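Local coordinates for BH0493 protein (Bacillus halodurans C-125, PDB 2QEE) that binds zinc and is probably a metal-dependent hydrolase of the amidohydrolase superfamily, its natural substrate not being established, at residues 218-230 / 250-264. Residues are numbered along the deposited sequence; the frame is centred on the assembly and turned at random. Where two conformers were deposited one is given.
Sequences DPVYMAVSLPPTF and AEKHNIPFAMMIGVK
Leu226 O is gripped by two backbone donors, Gly262 N at 2.7 Å and Val263 N at 3.3 Å. They reach it from opposite faces of its carbonyl plane, where strand 257-264 is broken at Gly262. Before this point strands 222-226 and 257-261 pair in parallel. The shortest bond of that pairing runs from Ala258 N to Met222 O, 2.7 Å and nearly straight at 177°. After Leu226, Pro228 lies against the break: its CG meets Gly262 O at 3.6 Å and its CD meets Val263 O. An alanine in place of Pro228 would probably strip these two carbonyls of their apolar cover and leave the backbone of the turn 227-230 less restrained.

One sheet face carries Met222, Val224, Leu226, Phe257, Met259 and Ile261. The Phe257 ring stands with CG opposite its backbone N (chi1 -176°), which brings its edge to Met222 O and CZ to Val224 CG1 at 3.5 Å. Met259 CG sits over one face of this ring, offset toward the rim. Leu226 CD1 sits over the centre of the Phe230 ring and also touches Ile261 CG1 at 3.8 Å. At the start of the strands, Met222 bends at chi3 (-81°) and lays CE on Ala250 CB. Helix 237-253 supplies Leu246 and Arg238 to this side.

On the other face, Tyr221 CD1 packs on Ala258 CB at 3.6 Å, while its OH bonds to Met27 O beside the zinc ligand His28. Met260 lies near the bound zinc. This is a right-handed beta-alpha-beta unit, consistent with the barrel of amidohydrolases, in which the metal site lies at the C-terminal ends of the strands.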
loop_
_atom_site.group_PDB
_atom_site.type_symbol
_atom_site.label_atom_id
_atom_site.label_comp_id
_atom_site.label_asym_id
_atom_site.label_seq_id
_atom_site.Cartn_x
_atom_site.Cartn_y
_atom_site.Cartn_z
ATOM N N ASP C 218 32.915 -7.068 20.323
ATOM C CA ASP C 218 32.578 -5.665 20.485
ATOM C C ASP C 218 31.456 -5.241 19.503
ATOM O O ASP C 218 31.582 -4.243 18.811
ATOM C CB ASP C 218 33.791 -4.766 20.289
ATOM C CG ASP C 218 33.507 -3.331 20.698
ATOM O OD1 ASP C 218 32.551 -3.073 21.489
ATOM O OD2 ASP C 218 34.230 -2.435 20.215
ATOM N N PRO C 219 30.323 -5.940 19.538
ATOM C CA PRO C 219 29.310 -5.722 18.489
ATOM C C PRO C 219 28.666 -4.352 18.667
ATOM O O PRO C 219 28.500 -3.865 19.803
ATOM C CB PRO C 219 28.288 -6.851 18.786
ATOM C CG PRO C 219 28.348 -7.007 20.290
ATOM C CD PRO C 219 29.850 -6.876 20.575
ATOM N N VAL C 220 28.251 -3.738 17.550
ATOM C CA VAL C 220 27.470 -2.514 17.586
ATOM C C VAL C 220 26.007 -2.723 17.951
ATOM O O VAL C 220 25.337 -1.807 18.409
ATOM C CB VAL C 220 27.652 -1.718 16.233
ATOM C CG1 VAL C 220 29.128 -1.299 16.107
ATOM C CG2 VAL C 220 27.258 -2.533 15.087
ATOM N N TYR C 221 25.496 -3.931 17.719
ATOM C CA TYR C 221 24.167 -4.319 18.178
ATOM C C TYR C 221 24.103 -5.848 18.185
ATOM O O TYR C 221 24.985 -6.514 17.593
ATOM C CB TYR C 221 23.018 -3.682 17.308
ATOM C CG TYR C 221 23.091 -3.947 15.815
ATOM C CD1 TYR C 221 22.654 -5.180 15.292
ATOM C CD2 TYR C 221 23.522 -2.938 14.896
ATOM C CE1 TYR C 221 22.716 -5.486 13.888
ATOM C CE2 TYR C 221 23.569 -3.203 13.500
ATOM C CZ TYR C 221 23.170 -4.483 13.004
ATOM O OH TYR C 221 23.184 -4.729 11.645
ATOM N N MET C 222 23.101 -6.374 18.866
ATOM C CA MET C 222 22.706 -7.790 18.809
ATOM C C MET C 222 21.450 -7.892 17.935
ATOM O O MET C 222 20.564 -7.033 18.042
ATOM C CB MET C 222 22.342 -8.264 20.219
ATOM C CG MET C 222 23.613 -8.320 21.138
ATOM S SD MET C 222 23.214 -8.937 22.814
ATOM C CE MET C 222 22.559 -7.463 23.622
ATOM N N ALA C 223 21.349 -8.930 17.118
ATOM C CA ALA C 223 20.258 -8.951 16.127
ATOM C C ALA C 223 19.561 -10.299 16.107
ATOM O O ALA C 223 20.194 -11.352 16.376
ATOM C CB ALA C 223 20.821 -8.692 14.775
ATOM N N VAL C 224 18.313 -10.277 15.631
ATOM C CA VAL C 224 17.561 -11.528 15.381
ATOM C C VAL C 224 16.559 -11.253 14.269
ATOM O O VAL C 224 16.155 -10.087 14.107
ATOM C CB VAL C 224 16.876 -12.009 16.659
ATOM C CG1 VAL C 224 15.758 -11.016 17.152
ATOM C CG2 VAL C 224 16.293 -13.431 16.457
ATOM N N SER C 225 16.267 -12.288 13.481
ATOM C CA SER C 225 15.161 -12.248 12.524
ATOM C C SER C 225 14.017 -13.065 13.080
ATOM O O SER C 225 14.226 -14.145 13.714
ATOM C CB SER C 225 15.565 -12.734 11.133
ATOM O OG SER C 225 15.870 -14.119 11.117
ATOM N N LEU C 226 12.809 -12.581 12.831
ATOM C CA LEU C 226 11.633 -13.034 13.572
ATOM C C LEU C 226 10.444 -13.206 12.625
ATOM O O LEU C 226 10.368 -12.534 11.584
ATOM C CB LEU C 226 11.287 -12.023 14.638
ATOM C CG LEU C 226 12.343 -11.728 15.690
ATOM C CD1 LEU C 226 11.847 -10.494 16.395
ATOM C CD2 LEU C 226 12.360 -12.954 16.667
ATOM N N PRO C 227 9.573 -14.171 12.924
ATOM C CA PRO C 227 8.453 -14.557 12.040
ATOM C C PRO C 227 7.318 -13.561 12.112
ATOM O O PRO C 227 7.261 -12.767 13.039
ATOM C CB PRO C 227 7.993 -15.926 12.651
ATOM C CG PRO C 227 8.314 -15.809 14.090
ATOM C CD PRO C 227 9.675 -15.068 14.107
ATOM N N PRO C 228 6.351 -13.641 11.169
ATOM C CA PRO C 228 5.182 -12.756 11.196
ATOM C C PRO C 228 4.347 -12.889 12.471
ATOM O O PRO C 228 3.648 -11.938 12.856
ATOM C CB PRO C 228 4.334 -13.256 9.998
ATOM C CG PRO C 228 5.395 -13.925 9.078
ATOM C CD PRO C 228 6.401 -14.544 9.995
ATOM N N THR C 229 4.449 -14.056 13.111
ATOM C CA THR C 229 3.723 -14.343 14.344
ATOM C C THR C 229 4.419 -13.812 15.609
ATOM O O THR C 229 3.928 -14.020 16.713
ATOM C CB THR C 229 3.566 -15.889 14.489
ATOM O OG1 THR C 229 4.837 -16.524 14.279
ATOM C CG2 THR C 229 2.595 -16.404 13.424
ATOM N N PHE C 230 5.555 -13.153 15.465
ATOM C CA PHE C 230 6.296 -12.652 16.627
ATOM C C PHE C 230 5.412 -11.965 17.636
ATOM O O PHE C 230 4.695 -11.010 17.305
ATOM C CB PHE C 230 7.388 -11.650 16.214
ATOM C CG PHE C 230 8.172 -11.123 17.379
ATOM C CD1 PHE C 230 8.917 -11.993 18.174
ATOM C CD2 PHE C 230 8.171 -9.756 17.677
ATOM C CE1 PHE C 230 9.646 -11.497 19.278
ATOM C CE2 PHE C 230 8.936 -9.286 18.777
ATOM C CZ PHE C 230 9.633 -10.159 19.555
ATOM N N ALA C 250 21.724 -6.094 27.235
ATOM C CA ALA C 250 21.751 -4.959 26.304
ATOM C C ALA C 250 21.759 -3.623 27.031
ATOM O O ALA C 250 22.486 -2.698 26.608
ATOM C CB ALA C 250 20.519 -5.038 25.342
ATOM N N GLU C 251 20.925 -3.517 28.072
ATOM C CA GLU C 251 20.806 -2.277 28.836
ATOM C C GLU C 251 22.139 -1.999 29.522
ATOM O O GLU C 251 22.689 -0.920 29.429
ATOM C CB GLU C 251 19.685 -2.326 29.877
ATOM C CG GLU C 251 19.507 -0.973 30.548
ATOM C CD GLU C 251 18.489 -0.948 31.628
ATOM O OE1 GLU C 251 17.752 -1.926 31.795
ATOM O OE2 GLU C 251 18.415 0.096 32.319
ATOM N N LYS C 252 22.660 -3.017 30.179
ATOM C CA LYS C 252 23.918 -2.880 30.908
ATOM C C LYS C 252 25.065 -2.414 30.008
ATOM O O LYS C 252 25.844 -1.525 30.391
ATOM C CB LYS C 252 24.248 -4.210 31.558
ATOM C CG LYS C 252 25.570 -4.205 32.281
ATOM C CD LYS C 252 25.672 -5.414 33.144
ATOM C CE LYS C 252 26.883 -5.292 34.054
ATOM N NZ LYS C 252 26.893 -6.435 34.997
ATOM N N HIS C 253 25.202 -3.034 28.837
ATOM C CA HIS C 253 26.213 -2.699 27.857
ATOM C C HIS C 253 25.868 -1.532 26.869
ATOM O O HIS C 253 26.682 -1.174 26.014
ATOM C CB HIS C 253 26.548 -3.940 27.053
ATOM C CG HIS C 253 27.356 -4.941 27.813
ATOM N ND1 HIS C 253 26.792 -5.851 28.686
ATOM C CD2 HIS C 253 28.691 -5.146 27.862
ATOM C CE1 HIS C 253 27.749 -6.597 29.218
ATOM N NE2 HIS C 253 28.910 -6.184 28.740
ATOM N N ASN C 254 24.681 -0.962 27.022
ATOM C CA ASN C 254 24.152 0.082 26.154
ATOM C C ASN C 254 24.273 -0.332 24.688
ATOM O O ASN C 254 24.750 0.460 23.872
ATOM C CB ASN C 254 24.851 1.430 26.368
ATOM C CG ASN C 254 24.046 2.615 25.825
ATOM O OD1 ASN C 254 24.638 3.635 25.441
ATOM N ND2 ASN C 254 22.707 2.488 25.765
ATOM N N ILE C 255 23.825 -1.556 24.375
ATOM C CA ILE C 255 23.901 -2.135 23.036
ATOM C C ILE C 255 22.431 -2.251 22.526
ATOM O O ILE C 255 21.598 -2.824 23.234
ATOM C CB ILE C 255 24.540 -3.561 23.115
ATOM C CG1 ILE C 255 26.007 -3.481 23.578
ATOM C CG2 ILE C 255 24.535 -4.276 21.762
ATOM C CD1 ILE C 255 26.816 -2.414 22.811
ATOM N N PRO C 256 22.113 -1.675 21.345
ATOM C CA PRO C 256 20.729 -1.855 20.815
ATOM C C PRO C 256 20.444 -3.312 20.447
ATOM O O PRO C 256 21.399 -4.109 20.156
ATOM C CB PRO C 256 20.703 -1.004 19.526
ATOM C CG PRO C 256 21.864 -0.013 19.645
ATOM C CD PRO C 256 22.927 -0.765 20.491
ATOM N N PHE C 257 19.141 -3.637 20.416
ATOM C CA PHE C 257 18.644 -4.922 19.932
ATOM C C PHE C 257 17.990 -4.699 18.553
ATOM O O PHE C 257 17.029 -3.915 18.459
ATOM C CB PHE C 257 17.601 -5.366 20.909
ATOM C CG PHE C 257 17.026 -6.736 20.626
ATOM C CD1 PHE C 257 17.736 -7.686 19.916
ATOM C CD2 PHE C 257 15.759 -7.045 21.106
ATOM C CE1 PHE C 257 17.153 -8.957 19.695
ATOM C CE2 PHE C 257 15.192 -8.316 20.885
ATOM C CZ PHE C 257 15.903 -9.239 20.156
ATOM N N ALA C 258 18.510 -5.360 17.539
ATOM C CA ALA C 258 17.977 -5.196 16.191
ATOM C C ALA C 258 17.012 -6.333 15.938
ATOM O O ALA C 258 17.402 -7.521 16.009
ATOM C CB ALA C 258 19.076 -5.213 15.156
ATOM N N MET C 259 15.805 -5.994 15.515
ATOM C CA MET C 259 14.803 -7.004 15.223
ATOM C C MET C 259 14.390 -6.853 13.761
ATOM O O MET C 259 13.970 -5.781 13.367
ATOM C CB MET C 259 13.584 -6.818 16.100
ATOM C CG MET C 259 13.880 -6.866 17.606
ATOM S SD MET C 259 12.423 -6.799 18.649
ATOM C CE MET C 259 11.998 -5.103 18.528
ATOM N N MET C 260 14.551 -7.915 12.995
ATOM C CA MET C 260 14.172 -7.932 11.587
ATOM C C MET C 260 12.957 -8.851 11.487
ATOM O O MET C 260 13.114 -10.061 11.585
ATOM C CB MET C 260 15.366 -8.424 10.775
ATOM C CG MET C 260 16.593 -7.514 11.083
ATOM S SD MET C 260 18.013 -7.841 10.036
ATOM C CE MET C 260 17.852 -9.519 9.501
ATOM N N ILE C 261 11.761 -8.262 11.326
ATOM C CA ILE C 261 10.555 -8.996 11.617
ATOM C C ILE C 261 9.778 -9.269 10.308
ATOM O O ILE C 261 9.598 -8.365 9.498
ATOM C CB ILE C 261 9.670 -8.183 12.563
ATOM C CG1 ILE C 261 10.349 -8.015 13.949
ATOM C CG2 ILE C 261 8.281 -8.888 12.721
ATOM C CD1 ILE C 261 9.756 -6.851 14.805
ATOM N N GLY C 262 9.293 -10.502 10.122
ATOM C CA GLY C 262 8.309 -10.754 9.043
ATOM C C GLY C 262 8.686 -11.892 8.101
ATOM O O GLY C 262 7.918 -12.198 7.179
ATOM N N VAL C 263 9.800 -12.575 8.374
ATOM C CA VAL C 263 10.276 -13.640 7.477
ATOM C C VAL C 263 9.638 -14.963 7.906
ATOM O O VAL C 263 9.671 -15.320 9.091
ATOM C CB VAL C 263 11.836 -13.749 7.437
ATOM C CG1 VAL C 263 12.443 -14.038 8.827
ATOM C CG2 VAL C 263 12.239 -14.792 6.431
ATOM N N LYS C 264 8.996 -15.617 6.958
ATOM C CA LYS C 264 8.443 -16.963 7.181
ATOM C C LYS C 264 9.437 -17.976 6.556
ATOM O O LYS C 264 9.555 -18.109 5.338
ATOM C CB LYS C 264 7.035 -17.045 6.555
ATOM C CG LYS C 264 6.413 -18.456 6.711
ATOM C CD LYS C 264 4.880 -18.408 6.426
ATOM C CE LYS C 264 4.228 -19.722 6.872
ATOM N NZ LYS C 264 2.864 -19.906 6.301
#